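Hemolysin-related protein (PDB 6MLT) is a secreted, calcium-binding protein of the Vibrio cholerae biofilm matrix that probably binds carbohydrate and contributes to biofilm adhesion. Local coordinates at residues P35-L40 with V525-E530; W181-I186 with N218-F223; V279-G284 with S441-V446; G474-S479 with S517-E522; F578-I583 with H600-S605. One frame throughout, in Å; residues are numbered along the deposited sequence.

Interaction 1 (P35-L40 with V525-E530)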
# COMPACT_ATOMS: atom_id res chain seq x y z
N PRO A 35 -3.31 -18.19 -1.52
CA PRO A 35 -4.51 -18.34 -0.70
C PRO A 35 -5.17 -17.00 -0.42
O PRO A 35 -4.53 -15.95 -0.42
CB PRO A 35 -3.99 -18.98 0.59
CG PRO A 35 -2.59 -18.43 0.70
CD PRO A 35 -2.08 -18.25 -0.70
N ILE A 36 -6.47 -17.07 -0.16
CA ILE A 36 -7.31 -15.93 0.18
C ILE A 36 -7.85 -16.15 1.59
O ILE A 36 -8.15 -17.29 1.96
CB ILE A 36 -8.47 -15.78 -0.83
CG1 ILE A 36 -7.94 -15.47 -2.23
CG2 ILE A 36 -9.49 -14.77 -0.37
CD1 ILE A 36 -7.08 -14.27 -2.31
N VAL A 37 -8.00 -15.07 2.35
CA VAL A 37 -8.36 -15.15 3.77
C VAL A 37 -9.55 -14.23 4.03
O VAL A 37 -9.42 -13.00 3.91
CB VAL A 37 -7.19 -14.78 4.69
CG1 VAL A 37 -7.62 -14.83 6.16
CG2 VAL A 37 -6.02 -15.73 4.46
N VAL A 38 -10.68 -14.81 4.42
CA VAL A 38 -11.90 -14.08 4.73
C VAL A 38 -12.73 -14.92 5.70
O VAL A 38 -12.54 -16.13 5.83
CB VAL A 38 -12.74 -13.79 3.46
CG1 VAL A 38 -12.08 -12.71 2.60
CG2 VAL A 38 -12.95 -15.07 2.65
N GLN A 39 -13.68 -14.26 6.38
CA GLN A 39 -14.58 -14.94 7.31
C GLN A 39 -15.72 -15.64 6.56
O GLN A 39 -16.41 -15.01 5.75
CB GLN A 39 -15.19 -13.93 8.29
CG GLN A 39 -14.20 -13.12 9.10
CD GLN A 39 -13.68 -13.85 10.33
OE1 GLN A 39 -14.13 -14.95 10.65
NE2 GLN A 39 -12.75 -13.23 11.03
N LEU A 40 -15.94 -16.92 6.86
CA LEU A 40 -16.96 -17.68 6.14
C LEU A 40 -17.95 -18.44 7.02
O LEU A 40 -18.94 -18.96 6.49
CB LEU A 40 -16.30 -18.70 5.19
CG LEU A 40 -15.47 -18.09 4.05
CD1 LEU A 40 -14.75 -19.20 3.29
CD2 LEU A 40 -16.33 -17.27 3.11
N VAL A 525 1.04 -16.16 2.65
CA VAL A 525 0.22 -15.09 3.24
C VAL A 525 0.31 -15.18 4.76
O VAL A 525 0.18 -16.26 5.33
CB VAL A 525 -1.24 -15.19 2.78
CG1 VAL A 525 -2.17 -14.33 3.66
CG2 VAL A 525 -1.36 -14.80 1.31
N VAL A 526 0.51 -14.03 5.40
CA VAL A 526 0.37 -13.92 6.85
C VAL A 526 -0.95 -13.22 7.14
O VAL A 526 -1.25 -12.17 6.57
CB VAL A 526 1.55 -13.16 7.48
CG1 VAL A 526 1.30 -12.92 8.97
CG2 VAL A 526 2.84 -13.94 7.28
N ALA A 527 -1.74 -13.81 8.03
CA ALA A 527 -2.98 -13.19 8.47
C ALA A 527 -3.27 -13.61 9.90
O ALA A 527 -2.99 -14.74 10.31
CB ALA A 527 -4.15 -13.57 7.57
N ASP A 528 -3.85 -12.68 10.66
CA ASP A 528 -4.27 -12.91 12.04
C ASP A 528 -5.69 -13.45 11.99
O ASP A 528 -6.67 -12.70 11.96
CB ASP A 528 -4.18 -11.63 12.86
CG ASP A 528 -4.55 -11.84 14.32
OD1 ASP A 528 -4.94 -12.97 14.68
OD2 ASP A 528 -4.45 -10.86 15.11
N LEU A 529 -5.81 -14.78 11.99
CA LEU A 529 -7.11 -15.40 11.78
C LEU A 529 -8.03 -15.17 12.97
O LEU A 529 -9.21 -14.85 12.78
CB LEU A 529 -6.93 -16.90 11.51
CG LEU A 529 -5.96 -17.27 10.38
CD1 LEU A 529 -5.85 -18.78 10.23
CD2 LEU A 529 -6.37 -16.64 9.06
N GLU A 530 -7.52 -15.34 14.19
CA GLU A 530 -8.37 -15.23 15.37
C GLU A 530 -8.57 -13.79 15.84
O GLU A 530 -9.53 -13.52 16.57
CB GLU A 530 -7.79 -16.04 16.53
CG GLU A 530 -7.75 -17.55 16.29
CD GLU A 530 -6.60 -17.98 15.39
OE1 GLU A 530 -5.69 -17.15 15.13
OE2 GLU A 530 -6.60 -19.14 14.94
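Val37 faces Val525, Ala527 and Leu529 where two neighbouring blades of an eight-bladed beta-propeller press together. The touching parts of 35-40 and 525-530 run 20° apart, but the CA atoms of Val37 and Ala527 stand 7.4 Å from each other, a spacing that side chains fill in place of backbone bonding. Val37 divides its work between its two methyl groups. CG1 lies anti to the backbone N (chi1 178°), and this turns it to Leu529, whose side chain crosses that of Val37 at about a right angle and brings CD2 to 3.6 Å from CG1. The same CG1 also rests 4.0 Å from Ala527 CB. The other methyl, CG2, passes Val525 CG1 at 4.2 Å, the two valines sliding past each other in opposite directions. The side chain of Pro35 also slides past that of Val525 in the opposite direction, with its ring atom CG 3.9 Å from Val525 CG2. Ile57 and Ile538, from the next strand of each blade, extend this apolar layer. Toward the calcium sites the character changes: the amide of Gln39 gives its NE2 hydrogen bond to the backbone O of Asp53, a calcium ligand, and Leu529 packs close to Val54, another. At the opposite end, Pro35 O is buried without a polar partner, its neighbour across the contact being the methyl carbon Val525 CG2 at 3.8 Å.

Interaction 2 (W181-I186 with N218-F223)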
# COMPACT_ATOMS: atom_id res chain seq x y z
N TRP A 181 -6.97 -9.58 -23.20
CA TRP A 181 -6.57 -10.36 -22.04
C TRP A 181 -5.47 -9.66 -21.24
O TRP A 181 -4.45 -9.23 -21.80
CB TRP A 181 -6.08 -11.73 -22.47
CG TRP A 181 -5.51 -12.52 -21.33
CD1 TRP A 181 -6.20 -13.13 -20.33
CD2 TRP A 181 -4.13 -12.77 -21.07
NE1 TRP A 181 -5.34 -13.75 -19.47
CE2 TRP A 181 -4.05 -13.54 -19.90
CE3 TRP A 181 -2.94 -12.42 -21.72
CZ2 TRP A 181 -2.85 -13.98 -19.36
CZ3 TRP A 181 -1.75 -12.85 -21.19
CH2 TRP A 181 -1.71 -13.62 -20.02
N ALA A 182 -5.68 -9.58 -19.94
CA ALA A 182 -4.69 -9.03 -19.03
C ALA A 182 -4.60 -9.94 -17.80
O ALA A 182 -5.61 -10.13 -17.11
CB ALA A 182 -5.04 -7.61 -18.62
N PRO A 183 -3.44 -10.53 -17.50
CA PRO A 183 -3.37 -11.37 -16.29
C PRO A 183 -3.63 -10.58 -15.02
O PRO A 183 -4.06 -11.17 -14.02
CB PRO A 183 -1.95 -11.95 -16.32
CG PRO A 183 -1.17 -11.06 -17.24
CD PRO A 183 -2.17 -10.51 -18.24
N SER A 184 -3.39 -9.27 -15.04
CA SER A 184 -3.47 -8.43 -13.86
C SER A 184 -4.18 -7.12 -14.16
O SER A 184 -3.85 -6.44 -15.15
CB SER A 184 -2.07 -8.10 -13.32
OG SER A 184 -2.15 -7.09 -12.34
N SER A 185 -5.09 -6.73 -13.28
CA SER A 185 -5.71 -5.41 -13.30
C SER A 185 -5.72 -4.84 -11.89
O SER A 185 -5.95 -5.58 -10.93
CB SER A 185 -7.17 -5.47 -13.83
OG SER A 185 -7.27 -6.21 -15.03
N ILE A 186 -5.48 -3.53 -11.77
CA ILE A 186 -5.67 -2.82 -10.51
C ILE A 186 -6.33 -1.48 -10.79
O ILE A 186 -6.34 -0.99 -11.92
CB ILE A 186 -4.35 -2.61 -9.72
CG1 ILE A 186 -3.38 -1.71 -10.50
CG2 ILE A 186 -3.69 -3.95 -9.42
CD1 ILE A 186 -2.29 -1.12 -9.60
N ASN A 218 8.03 -5.06 -24.01
CA ASN A 218 8.44 -6.07 -24.98
C ASN A 218 7.64 -7.36 -24.88
O ASN A 218 7.83 -8.26 -25.71
CB ASN A 218 9.94 -6.34 -24.81
CG ASN A 218 10.78 -5.08 -24.96
OD1 ASN A 218 11.57 -4.72 -24.08
ND2 ASN A 218 10.60 -4.40 -26.08
N ASP A 219 6.76 -7.48 -23.88
CA ASP A 219 5.91 -8.65 -23.71
C ASP A 219 4.80 -8.22 -22.75
O ASP A 219 4.76 -7.08 -22.30
CB ASP A 219 6.70 -9.85 -23.17
CG ASP A 219 6.11 -11.21 -23.58
OD1 ASP A 219 4.89 -11.30 -23.88
OD2 ASP A 219 6.87 -12.20 -23.57
N THR A 220 3.91 -9.16 -22.44
CA THR A 220 2.78 -8.89 -21.56
C THR A 220 3.25 -8.31 -20.23
O THR A 220 4.18 -8.82 -19.62
CB THR A 220 2.00 -10.19 -21.31
OG1 THR A 220 1.56 -10.73 -22.56
CG2 THR A 220 0.78 -9.94 -20.42
N VAL A 221 2.57 -7.25 -19.78
CA VAL A 221 2.79 -6.69 -18.46
C VAL A 221 1.90 -7.44 -17.48
O VAL A 221 0.68 -7.49 -17.66
CB VAL A 221 2.50 -5.18 -18.43
CG1 VAL A 221 2.71 -4.63 -17.03
CG2 VAL A 221 3.37 -4.44 -19.44
N TRP A 222 2.50 -8.01 -16.45
CA TRP A 222 1.80 -8.83 -15.47
C TRP A 222 1.45 -7.95 -14.27
O TRP A 222 0.90 -6.87 -14.47
CB TRP A 222 2.63 -10.07 -15.17
CG TRP A 222 2.44 -11.16 -16.17
CD1 TRP A 222 2.80 -11.14 -17.48
CD2 TRP A 222 1.82 -12.44 -15.94
NE1 TRP A 222 2.45 -12.33 -18.09
CE2 TRP A 222 1.86 -13.14 -17.16
CE3 TRP A 222 1.25 -13.05 -14.82
CZ2 TRP A 222 1.34 -14.43 -17.29
CZ3 TRP A 222 0.74 -14.33 -14.95
CH2 TRP A 222 0.79 -15.00 -16.17
N PHE A 223 1.75 -8.35 -13.03
CA PHE A 223 1.19 -7.69 -11.87
C PHE A 223 1.90 -6.38 -11.58
O PHE A 223 3.07 -6.17 -11.93
CB PHE A 223 1.25 -8.62 -10.66
CG PHE A 223 0.41 -9.85 -10.83
CD1 PHE A 223 -0.96 -9.80 -10.62
CD2 PHE A 223 0.97 -11.06 -11.22
CE1 PHE A 223 -1.74 -10.93 -10.79
CE2 PHE A 223 0.18 -12.19 -11.39
CZ PHE A 223 -1.17 -12.11 -11.17
O HOH W 1 -1.93 -7.63 -17.00
O HOH W 2 -0.81 -4.99 -15.59
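Pro183 lies over one face of the Trp222 indole; its CB and CG share the indole while CD turns elsewhere. CB stands 3.7 Å from Trp222 CE3, over the six-membered ring. CG, the next atom, sits above the five-membered ring, 3.6 Å from its centroid and only 12° off the normal, a well-formed CH-pi contact. CD then turns to Thr220, 3.7 Å from its CG2, and also covers the rim of one face of Trp181. The indole of Trp181, swung anti to its own backbone N (chi1 174°), brings CH2 to 4.2 Å from Trp222 CZ2, which lies at the Trp181 ring edge; its NE1 bonds to Val146 O. Beyond the proline, Ser184 CB packs 3.4 Å from Phe223 CD1. Solvent ties the two backbones together: one water accepts from Ser184 N and lies 2.7 Å from Val221 O, while a second is 2.8 Å from Trp222 O and reaches Ser184 O weakly. Trp222 also meets Trp521 edge-to-face. The two segments run into strands 185-188 and 224-227, the first strands of consecutive blades, so this is the lateral packing between blades of a beta-propeller.

Interaction 3 (V279-G284 with S441-V446)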
# COMPACT_ATOMS: atom_id res chain seq x y z
N VAL A 279 5.92 -4.23 -2.25
CA VAL A 279 6.48 -2.90 -2.04
C VAL A 279 6.16 -2.49 -0.61
O VAL A 279 4.99 -2.46 -0.22
CB VAL A 279 5.91 -1.87 -3.03
CG1 VAL A 279 6.55 -0.50 -2.83
CG2 VAL A 279 6.09 -2.37 -4.47
N SER A 280 7.18 -2.18 0.18
CA SER A 280 6.92 -1.95 1.60
C SER A 280 8.13 -1.29 2.25
O SER A 280 9.13 -0.96 1.59
CB SER A 280 6.58 -3.26 2.30
OG SER A 280 5.89 -3.00 3.51
N SER A 281 8.01 -1.06 3.56
CA SER A 281 9.10 -0.54 4.38
C SER A 281 10.05 -1.69 4.69
O SER A 281 9.95 -2.35 5.74
CB SER A 281 8.56 0.11 5.65
OG SER A 281 7.67 1.17 5.35
N PHE A 282 10.96 -1.95 3.76
CA PHE A 282 11.92 -3.05 3.86
C PHE A 282 13.29 -2.61 4.34
O PHE A 282 14.03 -3.43 4.89
CB PHE A 282 12.12 -3.72 2.50
CG PHE A 282 10.94 -4.50 1.99
CD1 PHE A 282 10.47 -5.60 2.69
CD2 PHE A 282 10.36 -4.18 0.78
CE1 PHE A 282 9.41 -6.34 2.20
CE2 PHE A 282 9.30 -4.93 0.28
CZ PHE A 282 8.83 -6.01 0.99
N LEU A 283 13.66 -1.36 4.10
CA LEU A 283 15.01 -0.88 4.33
C LEU A 283 15.14 -0.07 5.61
O LEU A 283 16.25 0.33 5.97
CB LEU A 283 15.47 -0.03 3.13
CG LEU A 283 15.25 -0.67 1.75
CD1 LEU A 283 15.86 0.23 0.67
CD2 LEU A 283 15.85 -2.06 1.70
N GLY A 284 14.04 0.17 6.30
CA GLY A 284 14.05 0.94 7.53
C GLY A 284 12.63 1.17 7.97
O GLY A 284 11.67 0.88 7.25
N SER A 441 13.41 6.72 1.82
CA SER A 441 14.64 5.95 1.94
C SER A 441 14.40 4.59 2.59
O SER A 441 15.27 3.72 2.50
CB SER A 441 15.68 6.73 2.74
OG SER A 441 15.24 6.92 4.07
N HIS A 442 13.27 4.41 3.26
CA HIS A 442 12.92 3.15 3.90
C HIS A 442 12.21 2.17 2.97
O HIS A 442 12.07 0.99 3.32
CB HIS A 442 12.04 3.43 5.12
CG HIS A 442 10.73 4.08 4.78
ND1 HIS A 442 10.63 5.42 4.46
CD2 HIS A 442 9.48 3.57 4.67
CE1 HIS A 442 9.37 5.71 4.19
NE2 HIS A 442 8.65 4.61 4.31
N MET A 443 11.75 2.63 1.81
CA MET A 443 10.94 1.82 0.91
C MET A 443 11.81 0.90 0.06
O MET A 443 12.93 1.25 -0.35
CB MET A 443 10.11 2.71 -0.01
CG MET A 443 9.04 3.53 0.70
SD MET A 443 7.84 2.50 1.56
CE MET A 443 7.06 1.68 0.16
N GLY A 444 11.27 -0.29 -0.22
CA GLY A 444 11.92 -1.22 -1.11
C GLY A 444 10.91 -1.88 -2.02
O GLY A 444 9.71 -1.95 -1.73
N ILE A 445 11.42 -2.35 -3.16
CA ILE A 445 10.66 -3.12 -4.13
C ILE A 445 11.36 -4.47 -4.28
O ILE A 445 12.54 -4.52 -4.64
CB ILE A 445 10.60 -2.41 -5.49
CG1 ILE A 445 9.90 -1.05 -5.35
CG2 ILE A 445 9.88 -3.26 -6.52
CD1 ILE A 445 10.34 -0.05 -6.40
N VAL A 446 10.65 -5.55 -4.01
CA VAL A 446 11.25 -6.88 -4.03
C VAL A 446 10.44 -7.78 -4.94
O VAL A 446 9.20 -7.70 -4.98
CB VAL A 446 11.36 -7.47 -2.61
CG1 VAL A 446 9.98 -7.71 -2.00
CG2 VAL A 446 12.18 -8.75 -2.62
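Val279 and Ile445 share one face of a short antiparallel pairing. They are a non-hydrogen-bonded pair whose side chains lie side by side and point the same way, with Val279 CG2 4.1 Å from Ile445 CG1. Met443, bent at both chi2 and chi3, curls its methyl CE in to 3.7 Å from Val279 CG1. A second apolar contact is made by Phe282, whose CZ meets Val446 CG1 at 3.6 Å while Gly444 O lies near the plane of the ring at its edge. Outside these groups, Ser280 and Gly444 are joined by two backbone hydrogen bonds. The one from Gly444 N to Ser280 O (2.9 Å) arrives nearly along the C=O axis, whereas that from Ser280 N to Gly444 O is longer, 3.2 Å. Past the inverse gamma turn centred on Ser281, Leu283 N bonds to His442 O at 2.9 Å. The His442 imidazole sets CD2 3.1 Å from Ser281 OG, near the ring plane, and bonds through ND1 to Ser289 OG. This is the inner edge of a four-stranded propeller blade, strand 277-279 against 443-448, with the beta-prism lectin domain inserted in the chain between the two.

Interaction 4 (G474-S479 with S517-E522)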
# COMPACT_ATOMS: atom_id res chain seq x y z
N GLY A 474 9.70 -18.57 -13.39
CA GLY A 474 10.13 -17.19 -13.47
C GLY A 474 9.08 -16.19 -13.07
O GLY A 474 9.26 -14.99 -13.33
N LYS A 475 7.97 -16.63 -12.47
CA LYS A 475 6.90 -15.73 -12.07
C LYS A 475 6.54 -15.81 -10.60
O LYS A 475 5.62 -15.12 -10.16
CB LYS A 475 5.64 -16.00 -12.91
CG LYS A 475 5.83 -15.86 -14.42
CD LYS A 475 4.51 -15.99 -15.17
CE LYS A 475 4.68 -15.93 -16.68
NZ LYS A 475 5.49 -17.07 -17.20
N ILE A 476 7.26 -16.63 -9.81
CA ILE A 476 6.81 -16.93 -8.46
C ILE A 476 6.68 -15.64 -7.64
O ILE A 476 7.42 -14.67 -7.83
CB ILE A 476 7.76 -17.93 -7.77
CG1 ILE A 476 7.19 -18.39 -6.42
CG2 ILE A 476 9.15 -17.32 -7.58
CD1 ILE A 476 5.88 -19.18 -6.51
N GLY A 477 5.70 -15.64 -6.75
CA GLY A 477 5.38 -14.45 -6.00
C GLY A 477 6.16 -14.31 -4.71
O GLY A 477 6.87 -15.21 -4.27
N VAL A 478 6.00 -13.13 -4.11
CA VAL A 478 6.55 -12.80 -2.80
C VAL A 478 5.49 -11.99 -2.06
O VAL A 478 4.56 -11.44 -2.66
CB VAL A 478 7.85 -11.98 -2.91
CG1 VAL A 478 8.95 -12.80 -3.58
CG2 VAL A 478 7.61 -10.69 -3.68
N SER A 479 5.63 -11.93 -0.74
CA SER A 479 4.82 -11.04 0.08
C SER A 479 5.69 -10.51 1.21
O SER A 479 6.88 -10.84 1.30
CB SER A 479 3.57 -11.75 0.62
OG SER A 479 3.92 -12.74 1.56
N SER A 517 6.58 -26.73 -4.79
CA SER A 517 5.67 -26.25 -5.82
C SER A 517 6.36 -26.27 -7.17
O SER A 517 7.56 -25.96 -7.27
CB SER A 517 5.18 -24.83 -5.50
OG SER A 517 4.31 -24.38 -6.53
N GLY A 518 5.61 -26.62 -8.21
CA GLY A 518 6.06 -26.35 -9.57
C GLY A 518 6.26 -24.87 -9.81
O GLY A 518 7.05 -24.48 -10.68
N THR A 519 5.57 -24.04 -9.03
CA THR A 519 5.57 -22.57 -9.02
C THR A 519 4.86 -22.00 -10.23
O THR A 519 5.09 -22.39 -11.38
CB THR A 519 6.99 -21.97 -8.91
OG1 THR A 519 7.72 -22.17 -10.12
CG2 THR A 519 7.75 -22.57 -7.73
N LEU A 520 3.94 -21.08 -9.93
CA LEU A 520 3.37 -20.18 -10.92
C LEU A 520 3.66 -18.79 -10.42
O LEU A 520 4.80 -18.31 -10.53
CB LEU A 520 1.88 -20.49 -11.12
CG LEU A 520 1.55 -21.79 -11.83
CD1 LEU A 520 0.06 -22.06 -11.71
CD2 LEU A 520 1.98 -21.73 -13.28
N TRP A 521 2.68 -18.11 -9.80
CA TRP A 521 2.92 -16.80 -9.20
C TRP A 521 2.30 -16.70 -7.81
O TRP A 521 2.01 -15.59 -7.35
CB TRP A 521 2.41 -15.69 -10.13
CG TRP A 521 1.07 -16.00 -10.72
CD1 TRP A 521 -0.15 -15.67 -10.21
CD2 TRP A 521 0.83 -16.72 -11.93
NE1 TRP A 521 -1.14 -16.14 -11.04
CE2 TRP A 521 -0.57 -16.80 -12.09
CE3 TRP A 521 1.65 -17.32 -12.88
CZ2 TRP A 521 -1.16 -17.46 -13.16
CZ3 TRP A 521 1.06 -17.97 -13.96
CH2 TRP A 521 -0.33 -18.03 -14.09
N GLU A 522 2.10 -17.82 -7.13
CA GLU A 522 1.54 -17.81 -5.78
C GLU A 522 2.56 -17.22 -4.80
O GLU A 522 3.74 -17.08 -5.11
CB GLU A 522 1.15 -19.23 -5.36
CG GLU A 522 2.32 -20.17 -4.98
CD GLU A 522 2.92 -20.97 -6.15
OE1 GLU A 522 2.84 -20.54 -7.33
OE2 GLU A 522 3.52 -22.03 -5.87
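Ile476 reaches across to Thr519 and Glu522 with the end of its side chain. Its CD1 lies 3.8 Å from Thr519 CB and 3.3 Å from Glu522 O, with OE1 of the same glutamate at 3.4 Å, so the methyl meets largely polar surroundings. Beside it, Lys475 and Trp521 extend in the same direction, the aliphatic CD of the lysine resting 3.9 Å from Trp521 CE3 at the benzene end of the indole. The backbones are drawn close here: Gly477 N gives a bent hydrogen bond to Glu522 O (2.9 Å, angle at the hydrogen 134°), and Trp521 CA makes a CA-H...O contact of 3.3 Å with Lys475 O. Behind this layer the carboxylate of Glu522 ties its own loop together. With chi1 at 75° and a second bend at chi2, its chain doubles back over its own loop. There OE1 accepts from Leu520 N through its syn lone pair in a nearly straight bond (2.9 Å, 168°), and OE2 receives the hydroxyl of Ser517, OG standing 2.6 Å away. The same OG accepts from Thr519 N, closing an ST turn, and is also held from outside by Asn542 ND2. Thus both carboxylate oxygens are held from within the loop, which fixes the rotation of the carboxylate beside Ile476 CD1. Further out, Tyr576 OH bonds to Trp521 O and Ser473 OG to Leu520 O. Ile476 also packs on Gln494 of strand 490-494. The contact therefore lies where the chain enters the first strand, 478-481, of one blade and strand 525-527 of the next.

Interaction 5 (F578-I583 with H600-S605)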
# COMPACT_ATOMS: atom_id res chain seq x y z
N PHE A 578 -3.62 -7.39 -2.94
CA PHE A 578 -4.00 -6.91 -1.62
C PHE A 578 -3.10 -5.76 -1.18
O PHE A 578 -1.87 -5.86 -1.26
CB PHE A 578 -3.94 -8.04 -0.60
CG PHE A 578 -4.22 -7.58 0.79
CD1 PHE A 578 -5.53 -7.38 1.21
CD2 PHE A 578 -3.19 -7.30 1.68
CE1 PHE A 578 -5.79 -6.94 2.49
CE2 PHE A 578 -3.46 -6.86 2.96
CZ PHE A 578 -4.75 -6.67 3.36
N ASN A 579 -3.71 -4.68 -0.68
CA ASN A 579 -2.95 -3.57 -0.11
C ASN A 579 -3.79 -2.79 0.90
O ASN A 579 -3.69 -1.55 0.96
CB ASN A 579 -2.44 -2.65 -1.22
CG ASN A 579 -3.53 -1.79 -1.82
OD1 ASN A 579 -4.68 -2.20 -1.92
ND2 ASN A 579 -3.17 -0.58 -2.24
N PHE A 580 -4.61 -3.49 1.68
CA PHE A 580 -5.39 -2.93 2.78
C PHE A 580 -6.52 -2.00 2.36
O PHE A 580 -7.66 -2.14 2.82
CB PHE A 580 -4.50 -2.15 3.76
CG PHE A 580 -3.67 -3.02 4.65
CD1 PHE A 580 -4.24 -3.69 5.72
CD2 PHE A 580 -2.31 -3.14 4.44
CE1 PHE A 580 -3.47 -4.49 6.55
CE2 PHE A 580 -1.54 -3.94 5.27
CZ PHE A 580 -2.12 -4.61 6.32
N SER A 581 -6.22 -1.02 1.50
CA SER A 581 -7.09 0.14 1.37
C SER A 581 -8.44 -0.17 0.74
O SER A 581 -9.37 0.63 0.89
CB SER A 581 -6.39 1.23 0.57
OG SER A 581 -5.17 1.56 1.20
N ASP A 582 -8.57 -1.29 0.03
CA ASP A 582 -9.80 -1.62 -0.67
C ASP A 582 -10.66 -2.63 0.08
O ASP A 582 -11.59 -3.19 -0.50
CB ASP A 582 -9.49 -2.15 -2.07
CG ASP A 582 -9.43 -1.05 -3.11
OD1 ASP A 582 -10.24 -0.10 -3.00
OD2 ASP A 582 -8.58 -1.13 -4.03
N ILE A 583 -10.38 -2.88 1.36
CA ILE A 583 -11.16 -3.85 2.12
C ILE A 583 -11.16 -3.45 3.58
O ILE A 583 -10.14 -3.01 4.13
CB ILE A 583 -10.61 -5.28 1.91
CG1 ILE A 583 -11.59 -6.32 2.43
CG2 ILE A 583 -9.24 -5.45 2.57
CD1 ILE A 583 -12.82 -6.48 1.58
N HIS A 600 -0.47 3.59 4.66
CA HIS A 600 0.55 2.59 4.97
C HIS A 600 1.62 2.49 3.89
O HIS A 600 2.72 2.01 4.18
CB HIS A 600 -0.12 1.23 5.15
CG HIS A 600 -1.02 0.86 4.02
ND1 HIS A 600 -0.59 0.17 2.91
CD2 HIS A 600 -2.33 1.14 3.80
CE1 HIS A 600 -1.59 0.01 2.07
NE2 HIS A 600 -2.66 0.59 2.58
N ASN A 601 1.31 2.91 2.66
CA ASN A 601 2.27 2.93 1.56
C ASN A 601 2.95 1.57 1.39
O ASN A 601 4.17 1.45 1.32
CB ASN A 601 3.32 4.03 1.76
CG ASN A 601 4.09 4.32 0.49
OD1 ASN A 601 3.63 4.00 -0.61
ND2 ASN A 601 5.27 4.93 0.62
N SER A 602 2.12 0.53 1.30
CA SER A 602 2.62 -0.82 1.06
C SER A 602 1.72 -1.52 0.05
O SER A 602 0.60 -1.08 -0.22
CB SER A 602 2.67 -1.64 2.36
OG SER A 602 1.37 -1.94 2.82
N PHE A 603 2.23 -2.62 -0.49
CA PHE A 603 1.48 -3.43 -1.45
C PHE A 603 1.93 -4.87 -1.28
O PHE A 603 3.13 -5.17 -1.34
CB PHE A 603 1.71 -2.93 -2.88
CG PHE A 603 0.52 -3.14 -3.78
CD1 PHE A 603 0.27 -4.38 -4.33
CD2 PHE A 603 -0.35 -2.09 -4.06
CE1 PHE A 603 -0.83 -4.58 -5.15
CE2 PHE A 603 -1.45 -2.29 -4.88
CZ PHE A 603 -1.69 -3.53 -5.43
N ARG A 604 0.95 -5.75 -1.05
CA ARG A 604 1.18 -7.16 -0.71
C ARG A 604 2.01 -7.31 0.56
O ARG A 604 2.82 -8.22 0.70
CB ARG A 604 1.79 -7.91 -1.90
CG ARG A 604 0.71 -8.43 -2.87
CD ARG A 604 1.29 -9.04 -4.14
NE ARG A 604 1.79 -8.02 -5.06
CZ ARG A 604 1.12 -7.55 -6.11
NH1 ARG A 604 -0.09 -7.99 -6.41
NH2 ARG A 604 1.68 -6.62 -6.87
N SER A 605 1.77 -6.42 1.53
CA SER A 605 2.25 -6.58 2.89
C SER A 605 1.09 -6.86 3.84
O SER A 605 0.02 -6.23 3.73
CB SER A 605 2.98 -5.32 3.38
OG SER A 605 3.27 -5.44 4.76
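Phe580 and His600 are brought together by a positive phi at Phe580 and by the chi1 of His600, 51°, which places CG between the backbone N and the carbonyl carbon and swings the imidazole toward the phenylalanine. The edge of Phe580 then points at the imidazole face in a T-shaped pair, centroids 5.1 Å apart and planes at 63°. Two hydroxyls fix the rotation of the imidazole: Ser581 OG is hydrogen-bonded to NE2 of His600 at 3.0 Å, and Ser602 OG to ND1 at 2.9 Å; Ser602 N also donates to ND1, at 3.2 Å. Asn579 lays its CB over one face of Phe603, 3.9 Å from the ring centroid. Next to it the backbones join directly, Arg604 N giving a 2.8 Å hydrogen bond to Phe578 O. Ser605 O is met by both rings, in plane at the edge of Phe578, 3.6 Å from Phe578 CE2, and 3.2 Å from Phe580 CE2. Phe580 begins a type I turn that ends at Ile583. Both segments belong to the long irregular chain that follows strand 553-559, close to the centre of the molecule. Arg604 binds outward through NE to Gln277 O and through NH2 to Ser224 O, Phe603 packs on Ser225 and Val226, and its backbone bonds to Val279; the tail thus lies across the first strands of two blades, 224-227 and 277-279.

Interactions 1, 2 and 4 join neighbouring propeller blades, whereas interaction 3 lies within one blade and interaction 5 within the irregular C-terminal chain. Interaction 1 is wholly buried and almost entirely apolar; interaction 4 is buried too, but organised by a carboxylate. Interaction 2, only partly buried, combines aromatic packing with bridging water. Interaction 3 alone rests on strand pairing, and interaction 5, whose centre is about 4 Å from that of the chain, mixes rings with hydroxyls. Several touch: Phe223 and Trp222 of interaction 2 pack on Trp521 of interaction 4, and Val279 O probably accepts from Phe603 N, linking interactions 3 and 5. Segments 517-522 and 525-530 carry interactions 4 and 1 along one chain.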